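Local coordinates for protein uroporphyrinogen III synthase (Thermus thermophilus, PDB 1WD7) that probably catalyses the formation of uroporphyrinogen III, the cyclic tetrapyrrole precursor of haem, at residues Asp51-Leu56 with Lys79-Asp84; Gln58-Phe63 with Gly87-Ala92; Ser122-Leu127 with Pro144-Ala149. All coordinates share one frame; numbering follows the deposited sequence.

Contact 1 of 3, residues Asp51-Leu56 with Lys79-Asp84; sequences DQVRAL and KALGLD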
ATOM      1  N   ASP A  51      15.797 -13.193  10.868  1.00 28.65           N
ATOM      2  CA  ASP A  51      16.705 -14.029  10.094  1.00 32.81           C
ATOM      3  C   ASP A  51      16.741 -13.564   8.642  1.00 26.79           C
ATOM      4  O   ASP A  51      17.729 -13.747   7.946  1.00 28.79           O
ATOM      5  CB  ASP A  51      16.286 -15.501  10.163  1.00 36.68           C
ATOM      6  CG  ASP A  51      16.379 -16.064  11.566  1.00 41.26           C
ATOM      7  OD1 ASP A  51      17.438 -15.885  12.200  1.00 40.40           O
ATOM      8  OD2 ASP A  51      15.394 -16.675  12.030  1.00 46.68           O
ATOM      9  N   GLN A  52      15.634 -12.961   8.198  1.00 28.42           N
ATOM     10  CA  GLN A  52      15.467 -12.459   6.815  1.00 25.54           C
ATOM     11  C   GLN A  52      16.519 -11.273   6.677  1.00 23.59           C
ATOM     12  O   GLN A  52      17.251 -11.166   5.679  1.00 23.42           O
ATOM     13  CB  GLN A  52      13.959 -12.093   6.495  1.00 32.59           C
ATOM     14  CG  GLN A  52      13.081 -13.249   5.775  1.00 36.35           C
ATOM     15  CD  GLN A  52      11.569 -13.074   5.827  1.00 43.98           C
ATOM     16  OE1 GLN A  52      10.843 -13.622   4.986  1.00 49.02           O
ATOM     17  NE2 GLN A  52      11.086 -12.342   6.827  1.00 46.03           N
ATOM     18  N   VAL A  53      16.582 -10.405   7.679  1.00 22.46           N
ATOM     19  CA  VAL A  53      17.472  -9.264   7.640  1.00 23.89           C
ATOM     20  C   VAL A  53      18.930  -9.764   7.741  1.00 21.99           C
ATOM     21  O   VAL A  53      19.811  -9.214   7.101  1.00 19.83           O
ATOM     22  CB  VAL A  53      17.145  -8.264   8.760  1.00 22.75           C
ATOM     23  CG1 VAL A  53      18.035  -7.037   8.661  1.00 22.78           C
ATOM     24  CG2 VAL A  53      15.652  -7.855   8.666  1.00 26.67           C
ATOM     25  N   ARG A  54      19.156 -10.819   8.525  1.00 24.31           N
ATOM     26  CA  ARG A  54      20.504 -11.372   8.639  1.00 26.30           C
ATOM     27  C   ARG A  54      20.896 -11.913   7.270  1.00 23.84           C
ATOM     28  O   ARG A  54      22.028 -11.771   6.844  1.00 24.54           O
ATOM     29  CB  ARG A  54      20.583 -12.492   9.680  1.00 28.67           C
ATOM     30  CG  ARG A  54      19.794 -12.232  10.957  1.00 35.43           C
ATOM     31  CD  ARG A  54      20.322 -13.075  12.112  1.00 37.59           C
ATOM     32  NE  ARG A  54      19.402 -13.108  13.244  1.00 45.20           N
ATOM     33  CZ  ARG A  54      19.472 -12.321  14.312  1.00 45.63           C
ATOM     34  NH1 ARG A  54      18.576 -12.451  15.281  1.00 48.28           N
ATOM     35  NH2 ARG A  54      20.439 -11.414  14.427  1.00 49.06           N
ATOM     36  N   ALA A  55      19.940 -12.530   6.573  1.00 27.90           N
ATOM     37  CA  ALA A  55      20.221 -13.063   5.242  1.00 26.53           C
ATOM     38  C   ALA A  55      20.634 -11.935   4.307  1.00 24.69           C
ATOM     39  O   ALA A  55      21.577 -12.066   3.516  1.00 23.36           O
ATOM     40  CB  ALA A  55      18.984 -13.774   4.684  1.00 34.34           C
ATOM     41  N   LEU A  56      19.916 -10.809   4.374  1.00 21.93           N
ATOM     42  CA  LEU A  56      20.245  -9.683   3.520  1.00 20.96           C
ATOM     43  C   LEU A  56      21.685  -9.265   3.813  1.00 21.88           C
ATOM     44  O   LEU A  56      22.424  -8.928   2.908  1.00 19.27           O
ATOM     45  CB  LEU A  56      19.282  -8.498   3.798  1.00 20.22           C
ATOM     46  CG  LEU A  56      19.643  -7.143   3.193  1.00 20.19           C
ATOM     47  CD1 LEU A  56      19.625  -7.259   1.643  1.00 21.71           C
ATOM     48  CD2 LEU A  56      18.649  -6.100   3.640  1.00 15.80           C
ATOM     49  N   LYS A  79      20.609  -1.647  11.737  1.00 23.23           N
ATOM     50  CA  LYS A  79      21.566  -1.041  12.651  1.00 23.39           C
ATOM     51  C   LYS A  79      21.349  -1.483  14.097  1.00 25.17           C
ATOM     52  O   LYS A  79      22.306  -1.560  14.869  1.00 25.47           O
ATOM     53  CB  LYS A  79      21.514   0.488  12.546  1.00 25.40           C
ATOM     54  CG  LYS A  79      22.165   1.033  11.302  1.00 33.46           C
ATOM     55  CD  LYS A  79      22.244   2.543  11.311  1.00 41.56           C
ATOM     56  CE  LYS A  79      22.723   3.068   9.962  1.00 45.97           C
ATOM     57  NZ  LYS A  79      22.888   4.558   9.977  1.00 52.63           N
ATOM     58  N   ALA A  80      20.106  -1.740  14.460  1.00 22.85           N
ATOM     59  CA  ALA A  80      19.798  -2.174  15.837  1.00 23.74           C
ATOM     60  C   ALA A  80      20.285  -3.594  16.069  1.00 27.74           C
ATOM     61  O   ALA A  80      20.748  -3.944  17.182  1.00 29.04           O
ATOM     62  CB  ALA A  80      18.313  -2.107  16.075  1.00 28.35           C
ATOM     63  N   LEU A  81      20.187  -4.420  15.039  1.00 25.62           N
ATOM     64  CA  LEU A  81      20.606  -5.830  15.116  1.00 24.91           C
ATOM     65  C   LEU A  81      22.112  -5.993  15.007  1.00 22.98           C
ATOM     66  O   LEU A  81      22.605  -7.102  15.126  1.00 24.88           O
ATOM     67  CB  LEU A  81      19.924  -6.643  14.000  1.00 28.49           C
ATOM     68  CG  LEU A  81      18.441  -6.978  14.189  1.00 32.10           C
ATOM     69  CD1 LEU A  81      17.820  -7.405  12.870  1.00 31.38           C
ATOM     70  CD2 LEU A  81      18.307  -8.087  15.223  1.00 35.70           C
ATOM     71  N   GLY A  82      22.826  -4.888  14.768  1.00 21.72           N
ATOM     72  CA  GLY A  82      24.264  -4.946  14.612  1.00 19.18           C
ATOM     73  C   GLY A  82      24.668  -5.494  13.273  1.00 21.76           C
ATOM     74  O   GLY A  82      25.697  -6.143  13.103  1.00 19.68           O
ATOM     75  N   LEU A  83      23.830  -5.241  12.279  1.00 20.58           N
ATOM     76  CA  LEU A  83      24.116  -5.700  10.927  1.00 22.31           C
ATOM     77  C   LEU A  83      24.491  -4.546  10.010  1.00 26.54           C
ATOM     78  O   LEU A  83      23.974  -3.442  10.145  1.00 28.66           O
ATOM     79  CB  LEU A  83      22.897  -6.432  10.346  1.00 21.32           C
ATOM     80  CG  LEU A  83      22.425  -7.673  11.095  1.00 22.30           C
ATOM     81  CD1 LEU A  83      21.046  -8.099  10.555  1.00 29.21           C
ATOM     82  CD2 LEU A  83      23.429  -8.801  10.933  1.00 25.16           C
ATOM     83  N   ASP A  84      25.408  -4.803   9.094  1.00 23.01           N
ATOM     84  CA  ASP A  84      25.791  -3.784   8.118  1.00 21.45           C
ATOM     85  C   ASP A  84      24.996  -4.042   6.850  1.00 23.88           C
ATOM     86  O   ASP A  84      25.292  -4.989   6.113  1.00 25.05           O
ATOM     87  CB  ASP A  84      27.290  -3.860   7.815  1.00 25.82           C
ATOM     88  CG  ASP A  84      27.673  -3.012   6.609  1.00 27.09           C
ATOM     89  OD1 ASP A  84      26.957  -2.012   6.307  1.00 27.26           O
ATOM     90  OD2 ASP A  84      28.688  -3.304   5.961  1.00 33.71           O
TER
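Leu83 presses one methyl, CD1, onto the flank of helix 49-57, where it meets Val53 CG1 at 3.7 Å and the backbone CA of Arg54 at 3.8 Å. The two apolar side chains come together at a slant, each contributing a single branch tip. Val53 CG1 is held anti to its own backbone N (chi1 -177°), which swings this methyl toward residues 79-84. The same methyl is reached by Leu81, whose CD1 stands 4.2 Å from Val53 CG1, so two leucines share one valine branch. The other branch of Leu81 goes to the arginine: its CD2 comes within 4.0 Å of Arg54 NH2, approaching the guanidinium obliquely, with the two side chains crossing at about a right angle. Arg54 CG passes 4.3 Å from Leu83 CD1, and the chain, extended from CG to NE, carries the guanidinium on to Leu81. One turn earlier on the same helix, Asp51 OD1 forms a salt bridge to Arg54 NE at 3.6 Å, meeting the guanidinium at its edge and in its plane. This carboxylate probably offsets some of the positive charge that Arg54 and nearby Arg50 bring together. Apart from the guanidinium beside Leu81 the contact is apolar, and no hydrogen bond crosses it; Leu74 and Leu85 add to the packing around Val53. Leu81 and Leu83 flank Gly82, whose positive phi (76°) turns the chain out of helix 68-80. Farther on, the Asp84 side chain caps the backbone N of Gly87 near the start of helix 86-90. The arrangement is a Schellman motif at a helix C terminus, with the leucines on either side of its glycine packed against a neighbouring helix of the parallel alpha/beta domain.

Contact 2 of 3, residues Gln58-Phe63 with Gly87-Ala92; sequences QGVDLF and GPLAKA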
ATOM      1  N   GLN A  58      24.091 -10.934   4.411  1.00 23.26           N
ATOM      2  CA  GLN A  58      25.049 -11.864   3.784  1.00 27.18           C
ATOM      3  C   GLN A  58      25.417 -11.445   2.371  1.00 30.99           C
ATOM      4  O   GLN A  58      26.416 -11.911   1.819  1.00 30.39           O
ATOM      5  CB  GLN A  58      24.474 -13.276   3.757  1.00 26.86           C
ATOM      6  CG  GLN A  58      24.526 -13.972   5.093  1.00 28.11           C
ATOM      7  CD  GLN A  58      25.949 -14.145   5.594  1.00 33.64           C
ATOM      8  OE1 GLN A  58      26.806 -14.703   4.884  1.00 43.92           O
ATOM      9  NE2 GLN A  58      26.212 -13.694   6.800  1.00 34.36           N
ATOM     10  N   GLY A  59      24.632 -10.537   1.787  1.00 28.71           N
ATOM     11  CA  GLY A  59      24.936 -10.049   0.452  1.00 23.89           C
ATOM     12  C   GLY A  59      23.872 -10.397  -0.580  1.00 25.88           C
ATOM     13  O   GLY A  59      23.456 -11.552  -0.679  1.00 30.04           O
ATOM     14  N   VAL A  60      23.424  -9.400  -1.335  1.00 21.78           N
ATOM     15  CA  VAL A  60      22.429  -9.636  -2.363  1.00 22.24           C
ATOM     16  C   VAL A  60      22.854  -8.961  -3.677  1.00 22.84           C
ATOM     17  O   VAL A  60      23.653  -8.034  -3.692  1.00 22.76           O
ATOM     18  CB  VAL A  60      21.007  -9.195  -1.892  1.00 28.92           C
ATOM     19  CG1 VAL A  60      20.617 -10.000  -0.637  1.00 29.78           C
ATOM     20  CG2 VAL A  60      20.947  -7.699  -1.681  1.00 27.10           C
ATOM     21  N   ASP A  61      22.358  -9.497  -4.784  1.00 20.58           N
ATOM     22  CA  ASP A  61      22.713  -8.914  -6.087  1.00 21.04           C
ATOM     23  C   ASP A  61      21.710  -7.841  -6.476  1.00 22.25           C
ATOM     24  O   ASP A  61      22.055  -6.914  -7.194  1.00 25.15           O
ATOM     25  CB  ASP A  61      22.726 -10.024  -7.143  1.00 26.75           C
ATOM     26  CG  ASP A  61      23.845 -11.034  -6.875  1.00 32.31           C
ATOM     27  OD1 ASP A  61      25.009 -10.688  -7.108  1.00 31.34           O
ATOM     28  OD2 ASP A  61      23.533 -12.132  -6.398  1.00 35.05           O
ATOM     29  N   LEU A  62      20.478  -7.977  -5.979  1.00 20.75           N
ATOM     30  CA  LEU A  62      19.433  -7.005  -6.320  1.00 18.95           C
ATOM     31  C   LEU A  62      18.585  -6.689  -5.099  1.00 19.89           C
ATOM     32  O   LEU A  62      18.240  -7.595  -4.317  1.00 19.10           O
ATOM     33  CB  LEU A  62      18.551  -7.604  -7.420  1.00 25.93           C
ATOM     34  CG  LEU A  62      17.296  -6.864  -7.882  1.00 27.78           C
ATOM     35  CD1 LEU A  62      17.652  -5.512  -8.509  1.00 30.11           C
ATOM     36  CD2 LEU A  62      16.576  -7.744  -8.904  1.00 32.31           C
ATOM     37  N   PHE A  63      18.290  -5.404  -4.915  1.00 17.72           N
ATOM     38  CA  PHE A  63      17.434  -4.977  -3.810  1.00 18.56           C
ATOM     39  C   PHE A  63      16.282  -4.132  -4.389  1.00 16.65           C
ATOM     40  O   PHE A  63      16.522  -3.113  -5.067  1.00 19.54           O
ATOM     41  CB  PHE A  63      18.224  -4.101  -2.819  1.00 16.57           C
ATOM     42  CG  PHE A  63      17.353  -3.525  -1.702  1.00 18.12           C
ATOM     43  CD1 PHE A  63      16.885  -4.338  -0.695  1.00 22.05           C
ATOM     44  CD2 PHE A  63      16.965  -2.193  -1.737  1.00 19.28           C
ATOM     45  CE1 PHE A  63      16.022  -3.849   0.285  1.00 21.88           C
ATOM     46  CE2 PHE A  63      16.100  -1.678  -0.758  1.00 18.39           C
ATOM     47  CZ  PHE A  63      15.628  -2.514   0.248  1.00 18.59           C
ATOM     48  N   GLY A  87      26.605  -1.834   3.335  1.00 25.34           N
ATOM     49  CA  GLY A  87      27.653  -2.452   2.546  1.00 26.68           C
ATOM     50  C   GLY A  87      27.100  -3.325   1.431  1.00 28.79           C
ATOM     51  O   GLY A  87      27.412  -3.096   0.264  1.00 31.56           O
ATOM     52  N   PRO A  88      26.293  -4.339   1.753  1.00 26.71           N
ATOM     53  CA  PRO A  88      25.716  -5.222   0.746  1.00 27.91           C
ATOM     54  C   PRO A  88      24.882  -4.481  -0.296  1.00 26.31           C
ATOM     55  O   PRO A  88      24.918  -4.811  -1.477  1.00 28.24           O
ATOM     56  CB  PRO A  88      24.868  -6.195   1.578  1.00 24.85           C
ATOM     57  CG  PRO A  88      25.656  -6.300   2.841  1.00 30.64           C
ATOM     58  CD  PRO A  88      26.009  -4.849   3.115  1.00 30.78           C
ATOM     59  N   LEU A  89      24.119  -3.494   0.149  1.00 25.46           N
ATOM     60  CA  LEU A  89      23.277  -2.753  -0.798  1.00 28.86           C
ATOM     61  C   LEU A  89      24.109  -1.851  -1.705  1.00 30.56           C
ATOM     62  O   LEU A  89      23.687  -1.505  -2.818  1.00 25.62           O
ATOM     63  CB  LEU A  89      22.237  -1.922  -0.031  1.00 30.15           C
ATOM     64  CG  LEU A  89      21.232  -2.767   0.780  1.00 34.93           C
ATOM     65  CD1 LEU A  89      20.219  -1.856   1.455  1.00 37.28           C
ATOM     66  CD2 LEU A  89      20.526  -3.743  -0.127  1.00 38.30           C
ATOM     67  N   ALA A  90      25.304  -1.495  -1.245  1.00 26.86           N
ATOM     68  CA  ALA A  90      26.181  -0.636  -2.030  1.00 33.30           C
ATOM     69  C   ALA A  90      26.662  -1.326  -3.304  1.00 30.26           C
ATOM     70  O   ALA A  90      26.949  -0.653  -4.303  1.00 36.60           O
ATOM     71  CB  ALA A  90      27.368  -0.202  -1.187  1.00 32.87           C
ATOM     72  N   LYS A  91      26.747  -2.645  -3.285  1.00 25.81           N
ATOM     73  CA  LYS A  91      27.210  -3.368  -4.462  1.00 27.29           C
ATOM     74  C   LYS A  91      26.112  -4.105  -5.181  1.00 22.96           C
ATOM     75  O   LYS A  91      26.373  -4.912  -6.093  1.00 28.30           O
ATOM     76  CB  LYS A  91      28.354  -4.337  -4.087  1.00 29.23           C
ATOM     77  CG  LYS A  91      27.923  -5.494  -3.209  1.00 31.97           C
ATOM     78  CD  LYS A  91      29.152  -6.313  -2.781  1.00 38.84           C
ATOM     79  CE  LYS A  91      28.762  -7.408  -1.801  1.00 37.85           C
ATOM     80  NZ  LYS A  91      29.960  -8.094  -1.250  1.00 43.70           N
ATOM     81  N   ALA A  92      24.869  -3.841  -4.787  1.00 25.23           N
ATOM     82  CA  ALA A  92      23.714  -4.504  -5.436  1.00 22.10           C
ATOM     83  C   ALA A  92      23.007  -3.521  -6.364  1.00 21.43           C
ATOM     84  O   ALA A  92      23.182  -2.304  -6.241  1.00 20.00           O
ATOM     85  CB  ALA A  92      22.741  -4.979  -4.366  1.00 26.64           C
TER
HETATM   86  O   HOH W   1      25.464  -7.405  -1.776  1.00 30.48           O
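Residues 59-61 run in the same sense as 88-92, with CA atoms 4.9 Å apart at Gly59 and Pro88 and 4.6 Å apart at Asp61 and Ala92. Gly59, which leaves helix 49-57 with positive phi (116°), lays its CA against Pro88 CB. The Ala92 methyl fits against the opposite backbone, 3.3 Å from Val60 O and 3.5 Å from Asp61 O. Deeper in, Leu89 carries the apolar packing: its CD2 lies 3.5 Å from Phe63 CG and also touches CB and CD1, meeting the ring obliquely. With Phe63 CG anti to the backbone N (chi1 175°), it is the root of the ring that lies against Leu89 CD2, and the far end runs on past it. Val60 CG2 touches Leu89 CD2 and Ala92 CB more loosely. Where the backbones part, a water donates to both Val60 O and Pro88 O, each at 2.7 Å, satisfying two carbonyls. Asp61 OD2 accepts a hydrogen bond from Val133 N. The contact lies at the entrance to two adjacent parallel strands: backbone bonds join Asp61 and Phe63 to Phe93, strand 132-137 flanks strand 62-65 on its other side, and helices 68-80 and 86-90 form the intervening beta-alpha-beta crossover.

Contact 3 of 3, residues Ser122-Leu127 with Pro144-Ala149; sequences SLLPLL and PLLENA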
ATOM      1  N   SER A 122       5.331  -2.078 -12.679  1.00 17.56           N
ATOM      2  CA  SER A 122       6.240  -1.278 -13.534  1.00 17.73           C
ATOM      3  C   SER A 122       7.695  -1.705 -13.388  1.00 19.78           C
ATOM      4  O   SER A 122       8.534  -1.349 -14.232  1.00 20.87           O
ATOM      5  CB  SER A 122       6.089   0.245 -13.206  1.00 16.05           C
ATOM      6  OG  SER A 122       6.616   0.569 -11.888  1.00 14.90           O
ATOM      7  N   LEU A 123       8.005  -2.462 -12.333  1.00 18.73           N
ATOM      8  CA  LEU A 123       9.374  -2.918 -12.108  1.00 17.55           C
ATOM      9  C   LEU A 123       9.782  -4.131 -12.953  1.00 14.88           C
ATOM     10  O   LEU A 123      10.968  -4.360 -13.184  1.00 18.46           O
ATOM     11  CB  LEU A 123       9.574  -3.258 -10.639  1.00 17.27           C
ATOM     12  CG  LEU A 123       9.483  -2.059  -9.674  1.00 20.81           C
ATOM     13  CD1 LEU A 123       9.780  -2.551  -8.241  1.00 19.34           C
ATOM     14  CD2 LEU A 123      10.514  -1.010 -10.087  1.00 23.08           C
ATOM     15  N   LEU A 124       8.814  -4.911 -13.397  1.00 20.53           N
ATOM     16  CA  LEU A 124       9.111  -6.101 -14.218  1.00 22.12           C
ATOM     17  C   LEU A 124      10.135  -5.845 -15.339  1.00 26.36           C
ATOM     18  O   LEU A 124      11.166  -6.503 -15.428  1.00 25.76           O
ATOM     19  CB  LEU A 124       7.812  -6.636 -14.829  1.00 25.40           C
ATOM     20  CG  LEU A 124       7.154  -7.827 -14.182  1.00 36.45           C
ATOM     21  CD1 LEU A 124       7.149  -7.662 -12.705  1.00 33.76           C
ATOM     22  CD2 LEU A 124       5.753  -7.968 -14.720  1.00 35.56           C
ATOM     23  N   PRO A 125       9.864  -4.879 -16.225  1.00 25.55           N
ATOM     24  CA  PRO A 125      10.699  -4.479 -17.359  1.00 26.12           C
ATOM     25  C   PRO A 125      12.085  -4.032 -16.980  1.00 28.26           C
ATOM     26  O   PRO A 125      13.025  -4.089 -17.801  1.00 27.66           O
ATOM     27  CB  PRO A 125       9.938  -3.298 -17.948  1.00 26.18           C
ATOM     28  CG  PRO A 125       8.598  -3.512 -17.565  1.00 31.90           C
ATOM     29  CD  PRO A 125       8.649  -4.066 -16.182  1.00 23.24           C
ATOM     30  N   LEU A 126      12.203  -3.568 -15.746  1.00 21.58           N
ATOM     31  CA  LEU A 126      13.441  -3.039 -15.281  1.00 23.38           C
ATOM     32  C   LEU A 126      14.335  -4.057 -14.608  1.00 20.09           C
ATOM     33  O   LEU A 126      15.472  -3.742 -14.265  1.00 22.51           O
ATOM     34  CB  LEU A 126      13.139  -1.877 -14.331  1.00 21.65           C
ATOM     35  CG  LEU A 126      12.156  -0.824 -14.878  1.00 21.37           C
ATOM     36  CD1 LEU A 126      11.888   0.223 -13.821  1.00 22.44           C
ATOM     37  CD2 LEU A 126      12.745  -0.174 -16.136  1.00 24.62           C
ATOM     38  N   LEU A 127      13.827  -5.272 -14.426  1.00 23.55           N
ATOM     39  CA  LEU A 127      14.630  -6.312 -13.770  1.00 26.37           C
ATOM     40  C   LEU A 127      15.812  -6.761 -14.638  1.00 26.80           C
ATOM     41  O   LEU A 127      15.650  -7.024 -15.827  1.00 30.46           O
ATOM     42  CB  LEU A 127      13.745  -7.503 -13.448  1.00 24.79           C
ATOM     43  CG  LEU A 127      12.577  -7.261 -12.487  1.00 23.77           C
ATOM     44  CD1 LEU A 127      11.794  -8.543 -12.294  1.00 24.41           C
ATOM     45  CD2 LEU A 127      13.114  -6.730 -11.149  1.00 24.63           C
ATOM     46  N   PRO A 144       3.090 -11.961  -5.576  1.00 29.56           N
ATOM     47  CA  PRO A 144       3.368 -13.087  -6.487  1.00 28.09           C
ATOM     48  C   PRO A 144       3.865 -12.734  -7.872  1.00 27.52           C
ATOM     49  O   PRO A 144       4.792 -13.339  -8.376  1.00 27.49           O
ATOM     50  CB  PRO A 144       2.031 -13.858  -6.506  1.00 26.51           C
ATOM     51  CG  PRO A 144       1.016 -12.813  -6.166  1.00 28.94           C
ATOM     52  CD  PRO A 144       1.709 -12.039  -5.060  1.00 26.62           C
ATOM     53  N   LEU A 145       3.245 -11.745  -8.510  1.00 28.84           N
ATOM     54  CA  LEU A 145       3.641 -11.338  -9.845  1.00 24.60           C
ATOM     55  C   LEU A 145       5.093 -10.908  -9.928  1.00 22.43           C
ATOM     56  O   LEU A 145       5.856 -11.353 -10.796  1.00 23.47           O
ATOM     57  CB  LEU A 145       2.742 -10.182 -10.319  1.00 33.45           C
ATOM     58  CG  LEU A 145       2.805  -9.920 -11.816  1.00 39.45           C
ATOM     59  CD1 LEU A 145       2.052 -11.035 -12.549  1.00 41.32           C
ATOM     60  CD2 LEU A 145       2.193  -8.549 -12.140  1.00 43.32           C
ATOM     61  N   LEU A 146       5.484 -10.036  -9.008  1.00 27.56           N
ATOM     62  CA  LEU A 146       6.839  -9.503  -8.953  1.00 23.77           C
ATOM     63  C   LEU A 146       7.829 -10.545  -8.428  1.00 19.93           C
ATOM     64  O   LEU A 146       8.909 -10.721  -8.983  1.00 22.12           O
ATOM     65  CB  LEU A 146       6.849  -8.265  -8.035  1.00 26.26           C
ATOM     66  CG  LEU A 146       8.203  -7.581  -7.839  1.00 24.51           C
ATOM     67  CD1 LEU A 146       8.788  -7.122  -9.165  1.00 24.99           C
ATOM     68  CD2 LEU A 146       7.990  -6.383  -6.908  1.00 24.66           C
ATOM     69  N   GLU A 147       7.441 -11.232  -7.373  1.00 23.65           N
ATOM     70  CA  GLU A 147       8.310 -12.277  -6.799  1.00 26.14           C
ATOM     71  C   GLU A 147       8.628 -13.343  -7.830  1.00 25.97           C
ATOM     72  O   GLU A 147       9.756 -13.762  -8.004  1.00 23.84           O
ATOM     73  CB  GLU A 147       7.625 -12.914  -5.608  1.00 22.24           C
ATOM     74  CG  GLU A 147       7.522 -12.009  -4.405  1.00 22.64           C
ATOM     75  CD  GLU A 147       6.562 -12.526  -3.364  1.00 28.90           C
ATOM     76  OE1 GLU A 147       6.208 -13.739  -3.420  1.00 29.47           O
ATOM     77  OE2 GLU A 147       6.134 -11.737  -2.474  1.00 29.26           O
ATOM     78  N   ASN A 148       7.598 -13.778  -8.519  1.00 23.22           N
ATOM     79  CA  ASN A 148       7.764 -14.820  -9.522  1.00 27.84           C
ATOM     80  C   ASN A 148       8.588 -14.279 -10.699  1.00 27.82           C
ATOM     81  O   ASN A 148       9.352 -15.032 -11.310  1.00 25.01           O
ATOM     82  CB  ASN A 148       6.386 -15.263  -9.960  1.00 29.42           C
ATOM     83  CG  ASN A 148       6.252 -16.771 -10.261  1.00 26.08           C
ATOM     84  OD1 ASN A 148       5.413 -17.108 -11.106  1.00 31.97           O
ATOM     85  ND2 ASN A 148       7.012 -17.643  -9.619  1.00 27.63           N
ATOM     86  N   ALA A 149       8.451 -12.990 -11.052  1.00 23.93           N
ATOM     87  CA  ALA A 149       9.262 -12.397 -12.122  1.00 22.82           C
ATOM     88  C   ALA A 149      10.744 -12.402 -11.751  1.00 17.96           C
ATOM     89  O   ALA A 149      11.609 -12.587 -12.586  1.00 25.05           O
ATOM     90  CB  ALA A 149       8.835 -10.912 -12.388  1.00 21.97           C
TER
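Helix 144-152, which connects parallel strands 132-137 and 155-160, packs here beside the short 3-10 turn at Leu124-Leu126, part of the connection from strand 114-115 to strand 132-137. The small Ala149 side chain takes two leucines on its CB: Leu124 CD1 at 3.7 Å and Leu127 CD1 at 3.8 Å. Leu127 CD1 also reaches the carbonyl carbon of Ala149. Leu124 CD1 extends to Leu146 CD1 at 3.9 Å, the two side chains passing alongside and pointing opposite ways. Leu124 has an unstaggered chi1 (-101°), and with it CD1 meets both Leu146 and Ala149. On the inner side Leu123 CB approaches Leu146 CD1 at 4.2 Å, while at the exposed Leu145 its CD2 and Leu124 CD2 stand 4.4 Å apart. Leu123, Leu127 and Leu146 all touch Leu64 of the central strand 62-65, so turn and helix lie over the same face of the sheet. Every side chain meeting across the contact is aliphatic and no hydrogen bond spans it; cohesion therefore rests on shape fit and the burial of methyl groups.

Overall arrangement
After giving strands 10-13 and 32-35 to the other parallel sheet, the chain enters helix 49-57, opening contact 1, then strand 62-65, opening contact 2. The turn after helix 68-80 closes contact 1; helix 86-90 and the residues just after it close contact 2. These two loops cross, and the contacts touch where Leu56 meets Pro88 and Leu89. Contact 3 follows in series, closing its loop around strand 132-137 and meeting contact 2 through Leu62 and Leu127. Within one five-stranded parallel sheet domain, contact 1 joins helix 49-57 to the end of helix 68-80, contact 2 the start of strand 62-65 to helix 86-90, and contact 3 helix 144-152 to the turn before strand 132-137.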